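Local coordinates for protein VMB-1 (Vibrio alginolyticus, PDB 6JV4) that probably hydrolyses beta-lactam antibiotics to substituted beta-amino acids, as a zinc-dependent metallo-beta-lactamase of subclass B1, at residues 41-46 with 50-55; 66-69 with 74-77; 179-184 with 222-227; 78-83 with 89-94. One frame throughout, in Å; residues are numbered along the deposited sequence.

Contact 1 of 4, residues 41-46 with 50-55; sequences LVVING and HMIDTP
A beta hairpin made by strands 36-45 and 48-52 sets Leu41, Val42 and Val43 against Ile52, Met51 and His50 in antiparallel register. Leu41 with Ile52 and Val43 with His50 are hydrogen-bonded pairs; Val42 with Met51 is the non-hydrogen-bonded pair between them. Ile52 N gives a nearly straight bond to Leu41 O (2.8 Å, 175° at the hydrogen), although it arrives tilted from the carbonyl plane. The return bond, Leu41 N to Ile52 O (2.9 Å), lies in the plane of the Ile52 carbonyl. Towards the turn, Val43 N reaches His50 O at 2.8 Å, but the reverse bond from His50 N to Val43 O is bent to 130° and weak. On the face carrying Leu41, Val43 and Ile52, Leu41 and Ile52 run side by side, CD1 to CD1 at 4.1 Å, and CD1 of Ile52 also meets Val43 CG2 at 3.9 Å. Phe160 of strand 158-162, in the other sheet, packs on Leu41 and Ile52, so this face looks into the space between the two sheets. The His50 ring presents its edge to Val43 O, 3.6 Å from CD2. A water 2.7 Å from His50 NE2, in the ring plane, accepts a hydrogen bond from Asn45 ND2, while His50 ND1 is hydrogen-bonded to Ser77 OG. With a partner at each nitrogen, the buried imidazole is fixed in rotation and joins the hairpin end to the neighbouring strand.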
loop_
_atom_site.group_PDB
_atom_site.type_symbol
_atom_site.label_atom_id
_atom_site.label_comp_id
_atom_site.label_asym_id
_atom_site.label_seq_id
_atom_site.Cartn_x
_atom_site.Cartn_y
_atom_site.Cartn_z
ATOM N N LEU A 41 -0.935 2.103 -6.016
ATOM C CA LEU A 41 -1.846 2.935 -6.813
ATOM C C LEU A 41 -1.135 4.193 -7.306
ATOM O O LEU A 41 -0.201 4.683 -6.672
ATOM C CB LEU A 41 -3.122 3.289 -6.057
ATOM C CG LEU A 41 -3.958 2.113 -5.520
ATOM C CD1 LEU A 41 -5.153 2.669 -4.788
ATOM C CD2 LEU A 41 -4.433 1.196 -6.637
ATOM N N VAL A 42 -1.700 4.740 -8.363
ATOM C CA VAL A 42 -1.458 6.144 -8.774
ATOM C C VAL A 42 -2.807 6.837 -8.746
ATOM O O VAL A 42 -3.758 6.296 -9.351
ATOM C CB VAL A 42 -0.814 6.260 -10.154
ATOM C CG1 VAL A 42 -0.721 7.700 -10.559
ATOM C CG2 VAL A 42 0.552 5.599 -10.221
ATOM N N VAL A 43 -2.888 7.903 -7.977
ATOM C CA VAL A 43 -4.133 8.694 -7.835
ATOM C C VAL A 43 -3.895 10.034 -8.511
ATOM O O VAL A 43 -2.909 10.747 -8.176
ATOM C CB VAL A 43 -4.588 8.810 -6.377
ATOM C CG1 VAL A 43 -5.882 9.619 -6.255
ATOM C CG2 VAL A 43 -4.770 7.439 -5.771
ATOM N N ILE A 44 -4.828 10.378 -9.397
ATOM C CA ILE A 44 -4.737 11.622 -10.217
ATOM C C ILE A 44 -5.775 12.595 -9.668
ATOM O O ILE A 44 -6.955 12.192 -9.530
ATOM C CB ILE A 44 -4.968 11.321 -11.701
ATOM C CG1 ILE A 44 -3.932 10.342 -12.245
ATOM C CG2 ILE A 44 -5.002 12.616 -12.533
ATOM C CD1 ILE A 44 -4.329 9.727 -13.538
ATOM N N ASN A 45 -5.321 13.818 -9.395
ATOM C CA ASN A 45 -6.111 14.950 -8.868
ATOM C C ASN A 45 -5.781 16.180 -9.732
ATOM O O ASN A 45 -4.756 16.830 -9.493
ATOM C CB ASN A 45 -5.832 15.174 -7.379
ATOM C CG ASN A 45 -6.700 16.238 -6.752
ATOM O OD1 ASN A 45 -7.868 16.299 -7.076
ATOM N ND2 ASN A 45 -6.165 17.050 -5.853
ATOM N N GLY A 46 -6.633 16.439 -10.730
ATOM C CA GLY A 46 -6.419 17.477 -11.759
ATOM C C GLY A 46 -5.180 17.146 -12.544
ATOM O O GLY A 46 -5.202 16.094 -13.226
ATOM N N HIS A 50 -0.191 11.169 -7.599
ATOM C CA HIS A 50 0.289 10.751 -6.276
ATOM C C HIS A 50 0.461 9.247 -6.280
ATOM O O HIS A 50 -0.380 8.564 -6.878
ATOM C CB HIS A 50 -0.711 11.182 -5.226
ATOM C CG HIS A 50 -1.006 12.642 -5.236
ATOM N ND1 HIS A 50 -0.338 13.512 -4.410
ATOM C CD2 HIS A 50 -1.918 13.371 -5.916
ATOM C CE1 HIS A 50 -0.841 14.734 -4.584
ATOM N NE2 HIS A 50 -1.804 14.667 -5.483
ATOM N N MET A 51 1.531 8.757 -5.686
ATOM C CA MET A 51 1.741 7.293 -5.548
ATOM C C MET A 51 1.273 6.821 -4.183
ATOM O O MET A 51 1.566 7.494 -3.158
ATOM C CB MET A 51 3.216 6.911 -5.706
ATOM C CG MET A 51 3.734 7.148 -7.037
ATOM S SD MET A 51 5.456 6.484 -7.050
ATOM C CE MET A 51 6.028 7.408 -8.467
ATOM N N ILE A 52 0.666 5.641 -4.149
ATOM C CA ILE A 52 0.414 4.861 -2.929
ATOM C C ILE A 52 1.281 3.605 -3.065
ATOM O O ILE A 52 0.959 2.796 -3.934
ATOM C CB ILE A 52 -1.087 4.567 -2.748
ATOM C CG1 ILE A 52 -1.891 5.876 -2.627
ATOM C CG2 ILE A 52 -1.279 3.657 -1.550
ATOM C CD1 ILE A 52 -3.368 5.628 -2.609
ATOM N N ASP A 53 2.371 3.568 -2.305
ATOM C CA ASP A 53 3.478 2.593 -2.414
ATOM C C ASP A 53 4.284 2.895 -3.690
ATOM O O ASP A 53 3.744 3.388 -4.686
ATOM C CB ASP A 53 3.025 1.143 -2.297
ATOM C CG ASP A 53 2.570 0.717 -0.901
ATOM O OD1 ASP A 53 2.608 1.571 0.067
ATOM O OD2 ASP A 53 2.325 -0.521 -0.747
ATOM N N THR A 54 5.565 2.570 -3.626
ATOM C CA THR A 54 6.430 2.531 -4.819
ATOM C C THR A 54 6.366 1.132 -5.424
ATOM O O THR A 54 6.209 0.119 -4.715
ATOM C CB THR A 54 7.851 2.999 -4.467
ATOM O OG1 THR A 54 8.407 2.186 -3.427
ATOM C CG2 THR A 54 7.912 4.443 -4.035
ATOM N N PRO A 55 6.550 1.042 -6.754
ATOM C CA PRO A 55 6.837 -0.230 -7.395
ATOM C C PRO A 55 8.041 -0.922 -6.733
ATOM O O PRO A 55 8.882 -0.265 -6.123
ATOM C CB PRO A 55 7.175 0.178 -8.833
ATOM C CG PRO A 55 6.322 1.398 -9.025
ATOM C CD PRO A 55 6.500 2.162 -7.729
HETATM O O HOH W 1 -3.233 16.915 -5.551
#

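Contact 2 of 4, residues 66-69 with 74-77; sequences EWIE and TIKS
Ile68, on the inner side of helix 58-70, packs on Ile75 near the start of strand 74-79, within the beta-alpha-beta unit formed by strand 48-52, this helix and this strand. The apolar contact runs between the delta methyls, Ile68 CD1 to Ile75 CD1 at 4.2 Å, and the two side chains cross at about a right angle. Their CA atoms are 6.9 Å apart, and the two side chains meet only through those methyls. In Ile75 the longer branch, CG1, stands anti to the backbone N and leaves CG2 between the backbone N and the carbonyl carbon; the bend at the second torsion (chi2 68°) then brings CD1 round to Ile68. Ala49 and Leu73 also touch Ile68, while Met51 and Ile99 touch Ile75, so the pair sits between the helix and the sheet. One residue on, Glu69 does not point straight at the strand, but its extended chain brings the carboxylate nearer to Ile75. Its OE2 comes to 3.8 Å from Ile75 CG2, the methyl nearest the acid. Although Glu69 is exposed, that carboxylate is linked to the backbone of the strand by solvent. A single water donates to Glu69 OE2 at 2.8 Å and accepts the amide hydrogen of Ile75 N, also at 2.8 Å.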
loop_
_atom_site.group_PDB
_atom_site.type_symbol
_atom_site.label_atom_id
_atom_site.label_comp_id
_atom_site.label_asym_id
_atom_site.label_seq_id
_atom_site.Cartn_x
_atom_site.Cartn_y
_atom_site.Cartn_z
ATOM N N GLU A 66 8.141 8.220 -15.447
ATOM C CA GLU A 66 8.147 8.579 -16.903
ATOM C C GLU A 66 6.714 8.538 -17.431
ATOM O O GLU A 66 6.304 9.462 -18.175
ATOM C CB GLU A 66 9.055 7.644 -17.719
ATOM C CG GLU A 66 10.530 7.877 -17.486
ATOM C CD GLU A 66 11.470 6.715 -17.812
ATOM O OE1 GLU A 66 12.640 6.741 -17.308
ATOM O OE2 GLU A 66 11.050 5.774 -18.563
ATOM N N TRP A 67 5.953 7.495 -17.113
ATOM C CA TRP A 67 4.566 7.331 -17.613
ATOM C C TRP A 67 3.690 8.459 -17.104
ATOM O O TRP A 67 2.925 9.022 -17.923
ATOM C CB TRP A 67 3.988 5.988 -17.199
ATOM C CG TRP A 67 2.565 5.781 -17.592
ATOM C CD1 TRP A 67 2.100 5.273 -18.769
ATOM C CD2 TRP A 67 1.412 5.972 -16.754
ATOM N NE1 TRP A 67 0.733 5.149 -18.725
ATOM C CE2 TRP A 67 0.284 5.588 -17.509
ATOM C CE3 TRP A 67 1.225 6.475 -15.467
ATOM C CZ2 TRP A 67 -1.014 5.655 -17.002
ATOM C CZ3 TRP A 67 -0.061 6.558 -14.971
ATOM C CH2 TRP A 67 -1.162 6.168 -15.734
ATOM N N ILE A 68 3.801 8.786 -15.814
ATOM C CA ILE A 68 3.007 9.897 -15.211
ATOM C C ILE A 68 3.318 11.197 -15.964
ATOM O O ILE A 68 2.371 11.884 -16.377
ATOM C CB ILE A 68 3.268 10.012 -13.700
ATOM C CG1 ILE A 68 2.695 8.791 -12.972
ATOM C CG2 ILE A 68 2.686 11.310 -13.146
ATOM C CD1 ILE A 68 3.085 8.742 -11.522
ATOM N N GLU A 69 4.597 11.534 -16.092
ATOM C CA GLU A 69 5.011 12.812 -16.713
ATOM C C GLU A 69 4.601 12.824 -18.195
ATOM O O GLU A 69 4.180 13.908 -18.649
ATOM C CB GLU A 69 6.496 13.029 -16.447
ATOM C CG GLU A 69 6.776 13.275 -14.973
ATOM C CD GLU A 69 8.205 13.632 -14.586
ATOM O OE1 GLU A 69 9.113 13.413 -15.394
ATOM O OE2 GLU A 69 8.410 14.090 -13.441
ATOM N N THR A 74 2.143 16.135 -13.073
ATOM C CA THR A 74 3.232 16.377 -12.101
ATOM C C THR A 74 3.108 15.345 -10.965
ATOM O O THR A 74 2.046 15.299 -10.309
ATOM C CB THR A 74 3.162 17.778 -11.501
ATOM O OG1 THR A 74 3.293 18.635 -12.630
ATOM C CG2 THR A 74 4.283 18.096 -10.543
ATOM N N ILE A 75 4.174 14.606 -10.702
ATOM C CA ILE A 75 4.191 13.683 -9.538
ATOM C C ILE A 75 4.480 14.525 -8.291
ATOM O O ILE A 75 5.625 14.984 -8.110
ATOM C CB ILE A 75 5.153 12.509 -9.810
ATOM C CG1 ILE A 75 5.346 11.678 -8.537
ATOM C CG2 ILE A 75 6.496 12.972 -10.391
ATOM C CD1 ILE A 75 4.129 10.934 -8.110
ATOM N N LYS A 76 3.461 14.729 -7.464
ATOM C CA LYS A 76 3.444 15.659 -6.309
ATOM C C LYS A 76 3.918 14.968 -5.035
ATOM O O LYS A 76 4.655 15.580 -4.228
ATOM C CB LYS A 76 2.043 16.225 -6.043
ATOM C CG LYS A 76 1.742 17.492 -6.824
ATOM C CD LYS A 76 2.651 18.652 -6.436
ATOM C CE LYS A 76 2.432 19.879 -7.292
ATOM N NZ LYS A 76 3.299 20.997 -6.850
ATOM N N SER A 77 3.441 13.761 -4.778
ATOM C CA SER A 77 3.802 13.137 -3.491
ATOM C C SER A 77 3.546 11.645 -3.573
ATOM O O SER A 77 2.888 11.210 -4.487
ATOM C CB SER A 77 3.051 13.761 -2.349
ATOM O OG SER A 77 1.666 13.392 -2.387
HETATM O O HOH W 2 6.516 15.517 -12.036
#

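Contact 3 of 4, residues 179-184 with 222-227; sequences ANISEW and LSAAAS
A single methyl, CG2 of Ile181, makes all the contacts within 4.2 Å between the loop 179-184, which enters helix 184-194 through an Asx motif, and the last turn of the C-terminal helix 212-226. It lies 3.8 Å from Ala224 CB and equally far from Ala225 N, with Ala225 CB slightly farther at 4.3 Å; the methyl therefore rests where two successive alanines meet, against backbone as well as side chain. With chi1 at -69°, Ile181 turns CG1 away from its own carbonyl carbon and leaves CG2 to face the helix. In the Asx motif, Asn180 OD1 accepts from Glu183 N at 3.0 Å, the donor standing 53° out of the plane of the side-chain carbonyl, so not on a lone pair. This bond is consistent with the helical backbone angles of 181-183. The join is at the surface, yet Ile181 is only about 9 Å from the zinc ligand His144, side chain to side chain. Leu173 touches both Ala224 and the buried Trp184. At the end of the helix, Ser227 OG folds back and donates to Ser223 O, 3.2 Å away.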
loop_
_atom_site.group_PDB
_atom_site.type_symbol
_atom_site.label_atom_id
_atom_site.label_comp_id
_atom_site.label_asym_id
_atom_site.label_seq_id
_atom_site.Cartn_x
_atom_site.Cartn_y
_atom_site.Cartn_z
ATOM N N ALA A 179 5.049 -9.449 11.914
ATOM C CA ALA A 179 3.581 -9.358 12.124
ATOM C C ALA A 179 3.185 -9.439 13.609
ATOM O O ALA A 179 3.980 -9.910 14.481
ATOM C CB ALA A 179 2.918 -10.449 11.332
ATOM N N ASN A 180 1.996 -8.943 13.916
ATOM C CA ASN A 180 1.315 -9.052 15.214
ATOM C C ASN A 180 0.058 -9.872 14.943
ATOM O O ASN A 180 -1.009 -9.256 14.646
ATOM C CB ASN A 180 1.018 -7.706 15.828
ATOM C CG ASN A 180 0.588 -7.842 17.257
ATOM O OD1 ASN A 180 -0.072 -8.824 17.614
ATOM N ND2 ASN A 180 0.902 -6.819 18.040
ATOM N N ILE A 181 0.208 -11.191 14.954
ATOM C CA ILE A 181 -0.921 -12.080 14.570
ATOM C C ILE A 181 -2.089 -11.896 15.551
ATOM O O ILE A 181 -3.262 -11.951 15.070
ATOM C CB ILE A 181 -0.463 -13.535 14.393
ATOM C CG1 ILE A 181 0.425 -13.630 13.152
ATOM C CG2 ILE A 181 -1.653 -14.467 14.278
ATOM C CD1 ILE A 181 1.205 -14.933 13.028
ATOM N N SER A 182 -1.806 -11.735 16.866
ATOM C CA SER A 182 -2.847 -11.553 17.907
ATOM C C SER A 182 -3.664 -10.305 17.652
ATOM O O SER A 182 -4.856 -10.357 17.880
ATOM C CB SER A 182 -2.245 -11.491 19.306
ATOM O OG SER A 182 -1.786 -12.801 19.577
ATOM N N GLU A 183 -3.039 -9.219 17.210
ATOM C CA GLU A 183 -3.727 -7.916 17.056
ATOM C C GLU A 183 -4.445 -7.883 15.707
ATOM O O GLU A 183 -5.463 -7.156 15.601
ATOM C CB GLU A 183 -2.760 -6.738 17.199
ATOM C CG GLU A 183 -3.449 -5.406 17.395
ATOM C CD GLU A 183 -4.275 -5.251 18.680
ATOM O OE1 GLU A 183 -4.149 -6.117 19.595
ATOM O OE2 GLU A 183 -5.161 -4.375 18.689
ATOM N N TRP A 184 -3.958 -8.602 14.699
ATOM C CA TRP A 184 -4.426 -8.403 13.311
ATOM C C TRP A 184 -5.953 -8.480 13.193
ATOM O O TRP A 184 -6.572 -7.674 12.518
ATOM C CB TRP A 184 -3.741 -9.396 12.392
ATOM C CG TRP A 184 -3.637 -9.034 10.939
ATOM C CD1 TRP A 184 -4.460 -8.231 10.170
ATOM C CD2 TRP A 184 -2.664 -9.564 10.040
ATOM N NE1 TRP A 184 -4.059 -8.236 8.868
ATOM C CE2 TRP A 184 -2.951 -9.038 8.757
ATOM C CE3 TRP A 184 -1.558 -10.417 10.200
ATOM C CZ2 TRP A 184 -2.208 -9.354 7.632
ATOM C CZ3 TRP A 184 -0.771 -10.639 9.102
ATOM C CH2 TRP A 184 -1.102 -10.155 7.848
ATOM N N LEU A 222 -7.049 -15.238 12.541
ATOM C CA LEU A 222 -7.609 -15.996 13.672
ATOM C C LEU A 222 -7.145 -17.456 13.584
ATOM O O LEU A 222 -6.791 -18.029 14.668
ATOM C CB LEU A 222 -9.118 -15.847 13.660
ATOM C CG LEU A 222 -9.645 -14.492 14.083
ATOM C CD1 LEU A 222 -11.110 -14.383 13.695
ATOM C CD2 LEU A 222 -9.434 -14.148 15.578
ATOM N N SER A 223 -7.082 -18.049 12.392
ATOM C CA SER A 223 -6.637 -19.453 12.236
ATOM C C SER A 223 -5.162 -19.588 12.592
ATOM O O SER A 223 -4.789 -20.608 13.207
ATOM C CB SER A 223 -6.927 -19.968 10.879
ATOM O OG SER A 223 -8.334 -19.938 10.738
ATOM N N ALA A 224 -4.348 -18.588 12.261
ATOM C CA ALA A 224 -2.890 -18.588 12.560
ATOM C C ALA A 224 -2.673 -18.556 14.075
ATOM O O ALA A 224 -1.745 -19.259 14.546
ATOM C CB ALA A 224 -2.201 -17.411 11.922
ATOM N N ALA A 225 -3.461 -17.778 14.824
ATOM C CA ALA A 225 -3.410 -17.772 16.308
ATOM C C ALA A 225 -3.814 -19.173 16.819
ATOM O O ALA A 225 -3.071 -19.718 17.640
ATOM C CB ALA A 225 -4.276 -16.677 16.871
ATOM N N ALA A 226 -4.905 -19.766 16.316
ATOM C CA ALA A 226 -5.360 -21.142 16.657
ATOM C C ALA A 226 -4.200 -22.164 16.543
ATOM O O ALA A 226 -4.284 -23.169 17.251
ATOM C CB ALA A 226 -6.558 -21.550 15.820
ATOM N N SER A 227 -3.202 -21.890 15.697
ATOM C CA SER A 227 -2.045 -22.807 15.517
ATOM C C SER A 227 -0.865 -22.329 16.371
ATOM O O SER A 227 -1.011 -22.354 17.609
ATOM C CB SER A 227 -1.663 -22.914 14.063
ATOM O OG SER A 227 -2.810 -23.134 13.255
#

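Contact 4 of 4, residues 78-83 with 89-94; sequences AVVTHF and GDIPLL. With ZN (zinc ion), chain E.
His82 NE2 binds a zinc ion at 2.1 Å; His84 ND1 and His144 NE2 share the ion with it in the three-histidine site of subclass B1 enzymes, and two further atoms complete its coordination. The imidazole is placed by a chi1 of 73°, which sets CG between the backbone N and the carbonyl carbon and swings the ring to the metal. The rings of His84 and His144 meet it at steep angles, about 70° and 90° between planes. The contact proper lies earlier in this segment, where strand 74-79 runs on into the metal-binding loop. There Ala78 CB meets Leu94 CD1 at 3.6 Å. Two residues on, Val80 crosses Ile91 at about a right angle: its CG1 touches Ile91 CG1 at 4.0 Å, and its CG2 comes to 4.1 Å from Ile91 CD1. Both pairs are purely apolar and buried, so the helix is held to the strand leading to His82 by apolar packing. Asp90, just before the helix, instead ties the segment to its surroundings: its two carboxylate oxygens bond to Thr58 and Thr61, and its backbone N to Thr54 OG1. Helix 91-96 thus lies over the C-terminal end of strand 74-79, with strand 100-104 alongside (Ala103 on Val80, Thr101 on Leu94) and Leu111 of helix 105-113 touching Ile91.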
loop_
_atom_site.group_PDB
_atom_site.type_symbol
_atom_site.label_atom_id
_atom_site.label_comp_id
_atom_site.label_asym_id
_atom_site.label_seq_id
_atom_site.Cartn_x
_atom_site.Cartn_y
_atom_site.Cartn_z
ATOM N N ALA A 78 4.099 10.918 -2.610
ATOM C CA ALA A 78 3.844 9.482 -2.437
ATOM C C ALA A 78 3.603 9.240 -0.960
ATOM O O ALA A 78 4.244 9.904 -0.102
ATOM C CB ALA A 78 5.001 8.677 -2.931
ATOM N N VAL A 79 2.766 8.253 -0.655
ATOM C CA VAL A 79 2.612 7.733 0.716
ATOM C C VAL A 79 3.017 6.262 0.691
ATOM O O VAL A 79 2.724 5.552 -0.306
ATOM C CB VAL A 79 1.189 7.905 1.277
ATOM C CG1 VAL A 79 0.140 7.160 0.460
ATOM C CG2 VAL A 79 1.112 7.505 2.743
ATOM N N VAL A 80 3.750 5.825 1.698
ATOM C CA VAL A 80 4.183 4.405 1.798
ATOM C C VAL A 80 3.406 3.759 2.934
ATOM O O VAL A 80 3.211 4.417 3.983
ATOM C CB VAL A 80 5.710 4.263 1.970
ATOM C CG1 VAL A 80 6.441 4.958 0.833
ATOM C CG2 VAL A 80 6.205 4.741 3.300
ATOM N N THR A 81 2.899 2.559 2.713
ATOM C CA THR A 81 1.888 1.978 3.621
ATOM C C THR A 81 2.526 1.075 4.658
ATOM O O THR A 81 1.777 0.693 5.592
ATOM C CB THR A 81 0.727 1.366 2.846
ATOM O OG1 THR A 81 1.182 0.312 2.004
ATOM C CG2 THR A 81 -0.003 2.453 2.076
ATOM N N HIS A 82 3.787 0.676 4.489
ATOM C CA HIS A 82 4.545 0.063 5.602
ATOM C C HIS A 82 6.029 0.073 5.283
ATOM O O HIS A 82 6.381 0.545 4.217
ATOM C CB HIS A 82 4.050 -1.308 6.016
ATOM C CG HIS A 82 4.323 -2.442 5.109
ATOM N ND1 HIS A 82 3.673 -2.582 3.918
ATOM C CD2 HIS A 82 5.103 -3.543 5.260
ATOM C CE1 HIS A 82 4.032 -3.735 3.357
ATOM N NE2 HIS A 82 4.956 -4.313 4.143
ATOM N N PHE A 83 6.852 -0.286 6.265
ATOM C CA PHE A 83 8.310 -0.029 6.165
ATOM C C PHE A 83 9.009 -1.038 5.252
ATOM O O PHE A 83 10.188 -0.773 4.919
ATOM C CB PHE A 83 8.959 -0.001 7.550
ATOM C CG PHE A 83 9.216 -1.337 8.178
ATOM C CD1 PHE A 83 8.192 -2.035 8.781
ATOM C CD2 PHE A 83 10.500 -1.892 8.183
ATOM C CE1 PHE A 83 8.424 -3.253 9.408
ATOM C CE2 PHE A 83 10.714 -3.114 8.799
ATOM C CZ PHE A 83 9.703 -3.760 9.450
ATOM N N GLY A 89 10.282 0.942 -0.882
ATOM C CA GLY A 89 11.629 0.701 -1.430
ATOM C C GLY A 89 12.248 1.906 -2.111
ATOM O O GLY A 89 13.483 2.054 -2.046
ATOM N N ASP A 90 11.466 2.789 -2.706
ATOM C CA ASP A 90 12.063 3.912 -3.479
ATOM C C ASP A 90 11.891 5.260 -2.785
ATOM O O ASP A 90 12.017 6.294 -3.469
ATOM C CB ASP A 90 11.628 3.832 -4.940
ATOM C CG ASP A 90 12.488 2.859 -5.716
ATOM O OD1 ASP A 90 13.752 2.969 -5.617
ATOM O OD2 ASP A 90 11.915 2.028 -6.432
ATOM N N ILE A 91 11.794 5.310 -1.456
ATOM C CA ILE A 91 11.860 6.614 -0.745
ATOM C C ILE A 91 13.120 7.394 -1.155
ATOM O O ILE A 91 13.024 8.609 -1.395
ATOM C CB ILE A 91 11.722 6.387 0.760
ATOM C CG1 ILE A 91 10.264 6.074 1.132
ATOM C CG2 ILE A 91 12.235 7.561 1.538
ATOM C CD1 ILE A 91 10.106 5.824 2.596
ATOM N N PRO A 92 14.340 6.787 -1.192
ATOM C CA PRO A 92 15.533 7.556 -1.507
ATOM C C PRO A 92 15.422 8.219 -2.877
ATOM O O PRO A 92 15.727 9.418 -2.979
ATOM C CB PRO A 92 16.662 6.517 -1.422
ATOM C CG PRO A 92 16.127 5.495 -0.432
ATOM C CD PRO A 92 14.657 5.410 -0.782
ATOM N N LEU A 93 14.998 7.474 -3.896
ATOM C CA LEU A 93 14.822 8.022 -5.257
ATOM C C LEU A 93 13.840 9.183 -5.200
ATOM O O LEU A 93 14.126 10.227 -5.815
ATOM C CB LEU A 93 14.332 6.943 -6.222
ATOM C CG LEU A 93 13.997 7.456 -7.613
ATOM C CD1 LEU A 93 15.264 8.009 -8.306
ATOM C CD2 LEU A 93 13.342 6.388 -8.442
ATOM N N LEU A 94 12.675 9.007 -4.550
ATOM C CA LEU A 94 11.672 10.099 -4.577
ATOM C C LEU A 94 12.225 11.313 -3.832
ATOM O O LEU A 94 12.035 12.468 -4.322
ATOM C CB LEU A 94 10.360 9.612 -3.959
ATOM C CG LEU A 94 9.663 8.470 -4.685
ATOM C CD1 LEU A 94 8.383 8.061 -3.966
ATOM C CD2 LEU A 94 9.340 8.786 -6.115
HETATM ZN ZN ZN E . 5.503 -6.364 4.260
#

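Overall arrangement
Contacts 1, 2 and 4 share one mixed sheet: strand 48-52 of contact 1 neighbours strand 74-79, which contact 2 uses near its start and contact 4 at its end. Asp53 OD1 of contact 1 and Thr81 OG1 of contact 4 are 2.7 Å apart, so the loops that follow the two strands are joined by a hydrogen bond just before the zinc ligand His82. The side chain of Ile52 lies about 13 Å from a zinc ion, whereas contact 2 lies away from the site. Contact 3 is remote, its centre about 31 Å from that of contact 1 and about 27 Å from that of contact 4, yet the Ile181 side chain is also about 13 Å from a zinc ion.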